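Enolase-phosphatase E1 (Saccharomyces cerevisiae, PDB 2G80) probably catalyses both the enolization and the dephosphorylation of 2,3-diketo-5-methylthiopentyl-1-phosphate to an acireductone, a magnesium-dependent double step of the methionine salvage pathway. Local coordinates at residues 140-145 and 176-181; 77-82 and 102-107. All coordinates share one frame; numbering follows the deposited sequence.

Overall arrangement
Interactions 1 and 2 belong to separate parts of one HAD-family chain; their centres lie about 24 Å apart and their nearest atoms about 7 Å apart. Interaction 1 pairs strands 140-143 and 177-179 in the parallel sheet, its centre about 8 Å from the centre of the chain. Its strand ends reach the active site: S144 and S145 are predicted to bind substrate, and the side chain of S144 is about 7 Å from the magnesium ion held by D37, E39 and D212. Interaction 2, centred about 20 Å from the chain centre, lies among helices away from the annotated sites, where segment 77-82 packs on the start of helix 103-118. Both its segments precede interaction 1 in the sequence.

Interaction 1: residues 140-145 and 176-181; sequences VFIYSS and DGYFDI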
# COMPACT_ATOMS: atom_id res chain seq x y z
N VAL A 140 -7.32 -13.33 4.35
CA VAL A 140 -6.48 -12.14 4.46
C VAL A 140 -6.90 -11.09 3.43
O VAL A 140 -6.84 -11.36 2.25
CB VAL A 140 -4.99 -12.47 4.23
CG1 VAL A 140 -4.11 -11.17 4.21
CG2 VAL A 140 -4.51 -13.47 5.30
N PHE A 141 -7.26 -9.90 3.93
CA PHE A 141 -7.63 -8.74 3.17
C PHE A 141 -6.69 -7.57 3.49
O PHE A 141 -6.24 -7.42 4.63
CB PHE A 141 -9.09 -8.34 3.46
CG PHE A 141 -10.08 -9.38 3.03
CD1 PHE A 141 -10.69 -9.28 1.80
CD2 PHE A 141 -10.35 -10.48 3.83
CE1 PHE A 141 -11.59 -10.23 1.38
CE2 PHE A 141 -11.26 -11.46 3.42
CZ PHE A 141 -11.88 -11.34 2.21
N ILE A 142 -6.41 -6.77 2.48
CA ILE A 142 -5.53 -5.59 2.61
C ILE A 142 -6.41 -4.33 2.56
O ILE A 142 -7.40 -4.31 1.83
CB ILE A 142 -4.47 -5.57 1.48
CG1 ILE A 142 -3.70 -6.91 1.38
CG2 ILE A 142 -3.46 -4.43 1.68
CD1 ILE A 142 -2.87 -7.30 2.60
N TYR A 143 -6.08 -3.34 3.42
CA TYR A 143 -6.70 -2.00 3.40
C TYR A 143 -5.58 -0.96 3.46
O TYR A 143 -4.85 -0.91 4.45
CB TYR A 143 -7.67 -1.80 4.57
CG TYR A 143 -8.46 -0.49 4.62
CD1 TYR A 143 -8.87 0.19 3.46
CD2 TYR A 143 -8.93 -0.01 5.85
CE1 TYR A 143 -9.66 1.37 3.53
CE2 TYR A 143 -9.74 1.14 5.92
CZ TYR A 143 -10.09 1.82 4.77
OH TYR A 143 -10.85 2.95 4.88
N SER A 144 -5.47 -0.14 2.41
CA SER A 144 -4.39 0.87 2.31
C SER A 144 -4.83 2.18 1.63
O SER A 144 -5.86 2.21 1.00
CB SER A 144 -3.21 0.25 1.53
OG SER A 144 -2.07 1.09 1.55
N SER A 145 -4.04 3.25 1.78
CA SER A 145 -4.29 4.53 1.06
C SER A 145 -3.99 4.38 -0.44
O SER A 145 -4.60 5.06 -1.28
CB SER A 145 -3.46 5.69 1.65
OG SER A 145 -2.06 5.41 1.59
N ASP A 176 -7.03 -12.49 -0.28
CA ASP A 176 -8.44 -12.67 -0.65
C ASP A 176 -9.15 -11.41 -1.12
O ASP A 176 -10.24 -11.48 -1.72
CB ASP A 176 -9.16 -13.36 0.49
CG ASP A 176 -8.53 -14.70 0.79
OD1 ASP A 176 -8.67 -15.62 -0.04
OD2 ASP A 176 -7.80 -14.79 1.79
N GLY A 177 -8.56 -10.25 -0.87
CA GLY A 177 -9.17 -9.00 -1.28
C GLY A 177 -8.36 -7.79 -0.88
O GLY A 177 -7.46 -7.88 -0.07
N TYR A 178 -8.73 -6.67 -1.47
CA TYR A 178 -8.03 -5.41 -1.34
C TYR A 178 -9.06 -4.33 -1.17
O TYR A 178 -10.05 -4.35 -1.88
CB TYR A 178 -7.24 -5.09 -2.62
CG TYR A 178 -6.33 -6.20 -3.06
CD1 TYR A 178 -6.79 -7.21 -3.92
CD2 TYR A 178 -5.00 -6.26 -2.63
CE1 TYR A 178 -5.94 -8.27 -4.32
CE2 TYR A 178 -4.14 -7.32 -3.03
CZ TYR A 178 -4.64 -8.32 -3.86
OH TYR A 178 -3.82 -9.34 -4.25
N PHE A 179 -8.79 -3.38 -0.29
CA PHE A 179 -9.64 -2.23 -0.07
C PHE A 179 -8.80 -0.94 -0.10
O PHE A 179 -7.64 -0.93 0.33
CB PHE A 179 -10.40 -2.35 1.27
CG PHE A 179 -11.33 -3.53 1.32
CD1 PHE A 179 -12.57 -3.47 0.69
CD2 PHE A 179 -10.98 -4.69 2.00
CE1 PHE A 179 -13.44 -4.58 0.72
CE2 PHE A 179 -11.85 -5.80 2.05
CZ PHE A 179 -13.08 -5.74 1.39
N ASP A 180 -9.38 0.13 -0.64
CA ASP A 180 -8.71 1.43 -0.65
C ASP A 180 -9.71 2.52 -0.20
O ASP A 180 -10.86 2.24 0.18
CB ASP A 180 -8.00 1.69 -2.02
CG ASP A 180 -8.97 1.84 -3.21
OD1 ASP A 180 -10.13 2.25 -3.05
OD2 ASP A 180 -8.57 1.55 -4.35
N ILE A 181 -9.24 3.77 -0.23
CA ILE A 181 -10.06 4.93 0.17
C ILE A 181 -11.29 5.05 -0.73
O ILE A 181 -12.37 5.38 -0.25
CB ILE A 181 -9.27 6.26 0.11
CG1 ILE A 181 -7.97 6.20 0.94
CG2 ILE A 181 -10.17 7.50 0.48
CD1 ILE A 181 -8.11 5.72 2.32
O HOH W 1 -7.16 5.02 -2.20
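V140-Y143 and G177-F179 run side by side as parallel strands, their axes 4.6 Å apart and crossing at -21°, the two ends of a right-handed beta-alpha-beta crossover through helix 148-156 in the Rossmann-like HAD core. I142 is bonded through both its backbone N and its backbone O: its N donates to G177 O (3.0 Å) and its O accepts from F179 N (2.7 Å), the latter bond bent. S144 N then donates to F179 O, extending the ladder toward the active site. At the other end D176 closes a pair of bonds with V140, its N giving to V140 O while its carboxylate OD2 takes V140 N through the anti lone pair (3.0 Å, almost straight).

F141, Y143 and F179 share one face of the sheet; I142 and Y178 share the other. CG of F141 stands anti to the carbonyl carbon (chi1 -64°), which lays the ring along the neighbouring strand: D176 CB sits over one ring face, offset toward the rim, and CD1 comes 3.4 Å from G177 CA, so that a side chain at G177 would collide with the ring. CD1 also meets F179 CE2, the two rings lying oblique. Replacing F141 by alanine removes the ring, which would probably open a gap beneath D176 CB and take away the support that F179 CE2 rests against. Y143 presents its ring edge to F179 O, while its hydroxyl bonds to G185 O and K187 makes a cation-pi contact with the ring. S144 OG bonds to the magnesium ligand E39, and D180 N-caps the following helix through T183 N. Farther along, a water bridges the two segments, donating to S145 O (2.7 Å) and accepting from I181 N (3.1 Å).

Interaction 2: residues 77-82 and 102-107; sequences LSQFHI and DPILKQ
F80 receives I104 squarely on one ring face: methyl CG2 stands over the ring centre, 3.7 Å from the centroid and 10° off the ring normal, a CH-pi contact. With CG2 anti to the backbone N and CG1 anti to the carbonyl carbon (chi1 -53°), the first reaches F80 while the second carries CD1 over to Q79. There CD1 lies 3.7 Å from Q79 CB and 3.3 Å from Q79 OE1, the glutamine crossing it at about a right angle. At the ring edge of F80, CE1 approaches D102 OD2 (3.6 Å), with the carboxylate plane turned 83° from the ring. The other carboxylate oxygen, OD1, accepts from I104 N (3.0 Å), which meets it from above the carboxylate plane; D102 is thus the N-cap of helix 103-118. No hydrogen bond joins the two segments; the CH-pi contact and apolar packing of I104 carry most of the contact. A type I turn from S78 to H81 leads the chain out of helix 72-78 and brings Q79 and F80 to I104. These helices, between strands 33-36 and 140-143 in the chain, are consistent with the helical cap domain of C1-type HAD phosphatases. F80 also touches L88 of helix 85-97 and L108 of helix 103-118, and I104 leans on I76 of helix 72-78, so this surface contact joins three helices at the first turn of helix 103-118.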
# COMPACT_ATOMS: atom_id res chain seq x y z
N LEU A 77 -0.62 11.42 -19.68
CA LEU A 77 -0.00 12.74 -19.61
C LEU A 77 -0.90 13.90 -20.04
O LEU A 77 -0.83 14.95 -19.43
CB LEU A 77 1.33 12.78 -20.37
CG LEU A 77 2.48 12.02 -19.69
CD1 LEU A 77 3.66 11.95 -20.64
CD2 LEU A 77 2.93 12.66 -18.38
N SER A 78 -1.73 13.68 -21.07
CA SER A 78 -2.66 14.68 -21.57
C SER A 78 -3.72 15.08 -20.53
O SER A 78 -4.17 16.22 -20.55
CB SER A 78 -3.35 14.22 -22.87
OG SER A 78 -4.16 13.07 -22.60
N GLN A 79 -4.08 14.18 -19.61
CA GLN A 79 -5.05 14.48 -18.54
C GLN A 79 -4.58 15.43 -17.43
O GLN A 79 -5.35 15.72 -16.52
CB GLN A 79 -5.64 13.19 -17.98
CG GLN A 79 -6.46 12.45 -19.05
CD GLN A 79 -7.44 11.45 -18.46
OE1 GLN A 79 -7.10 10.66 -17.59
NE2 GLN A 79 -8.67 11.47 -18.97
N PHE A 80 -3.32 15.87 -17.48
CA PHE A 80 -2.85 16.97 -16.62
C PHE A 80 -3.29 18.31 -17.20
O PHE A 80 -3.36 19.29 -16.46
CB PHE A 80 -1.34 16.97 -16.44
CG PHE A 80 -0.83 15.86 -15.59
CD1 PHE A 80 -1.06 15.88 -14.20
CD2 PHE A 80 -0.13 14.79 -16.14
CE1 PHE A 80 -0.58 14.87 -13.37
CE2 PHE A 80 0.36 13.78 -15.34
CZ PHE A 80 0.13 13.81 -13.94
N HIS A 81 -3.57 18.34 -18.51
CA HIS A 81 -4.00 19.54 -19.25
C HIS A 81 -2.97 20.67 -19.30
O HIS A 81 -3.34 21.85 -19.30
CB HIS A 81 -5.40 20.04 -18.79
CG HIS A 81 -6.44 18.97 -18.82
ND1 HIS A 81 -6.90 18.41 -19.99
CD2 HIS A 81 -7.06 18.31 -17.82
CE1 HIS A 81 -7.77 17.46 -19.71
NE2 HIS A 81 -7.91 17.40 -18.40
N ILE A 82 -1.69 20.29 -19.38
CA ILE A 82 -0.56 21.21 -19.50
C ILE A 82 0.22 20.79 -20.76
O ILE A 82 0.83 19.71 -20.78
CB ILE A 82 0.40 21.14 -18.29
CG1 ILE A 82 -0.34 21.46 -16.99
CG2 ILE A 82 1.59 22.11 -18.51
CD1 ILE A 82 0.48 21.15 -15.74
N ASP A 102 -3.45 13.39 -6.59
CA ASP A 102 -4.07 13.65 -7.89
C ASP A 102 -4.16 12.26 -8.54
O ASP A 102 -3.13 11.61 -8.66
CB ASP A 102 -3.18 14.64 -8.70
CG ASP A 102 -3.64 14.87 -10.16
OD1 ASP A 102 -4.59 14.24 -10.67
OD2 ASP A 102 -2.97 15.70 -10.83
N PRO A 103 -5.38 11.82 -8.97
CA PRO A 103 -5.51 10.49 -9.61
C PRO A 103 -4.75 10.32 -10.94
O PRO A 103 -4.44 9.19 -11.31
CB PRO A 103 -7.04 10.37 -9.86
CG PRO A 103 -7.51 11.73 -9.94
CD PRO A 103 -6.69 12.50 -8.92
N ILE A 104 -4.48 11.41 -11.65
CA ILE A 104 -3.74 11.33 -12.90
C ILE A 104 -2.27 11.04 -12.56
O ILE A 104 -1.62 10.30 -13.31
CB ILE A 104 -3.91 12.61 -13.80
CG1 ILE A 104 -5.40 12.93 -14.01
CG2 ILE A 104 -3.15 12.43 -15.13
CD1 ILE A 104 -6.25 11.76 -14.60
N LEU A 105 -1.77 11.61 -11.45
CA LEU A 105 -0.43 11.30 -10.93
C LEU A 105 -0.32 9.81 -10.57
O LEU A 105 0.64 9.16 -10.97
CB LEU A 105 -0.09 12.14 -9.69
CG LEU A 105 1.30 11.90 -9.05
CD1 LEU A 105 2.38 12.24 -10.05
CD2 LEU A 105 1.50 12.70 -7.76
N LYS A 106 -1.30 9.30 -9.82
CA LYS A 106 -1.34 7.89 -9.40
C LYS A 106 -1.33 6.91 -10.56
O LYS A 106 -0.69 5.85 -10.47
CB LYS A 106 -2.51 7.58 -8.46
CG LYS A 106 -2.59 8.46 -7.17
CD LYS A 106 -1.22 8.73 -6.57
CE LYS A 106 -1.21 9.44 -5.23
NZ LYS A 106 0.25 9.54 -4.81
N GLN A 107 -2.03 7.26 -11.64
CA GLN A 107 -1.99 6.45 -12.85
C GLN A 107 -0.62 6.51 -13.49
O GLN A 107 -0.10 5.49 -13.91
CB GLN A 107 -3.01 6.93 -13.87
CG GLN A 107 -4.44 6.65 -13.45
CD GLN A 107 -5.40 7.31 -14.38
OE1 GLN A 107 -5.24 7.23 -15.60
NE2 GLN A 107 -6.39 7.99 -13.81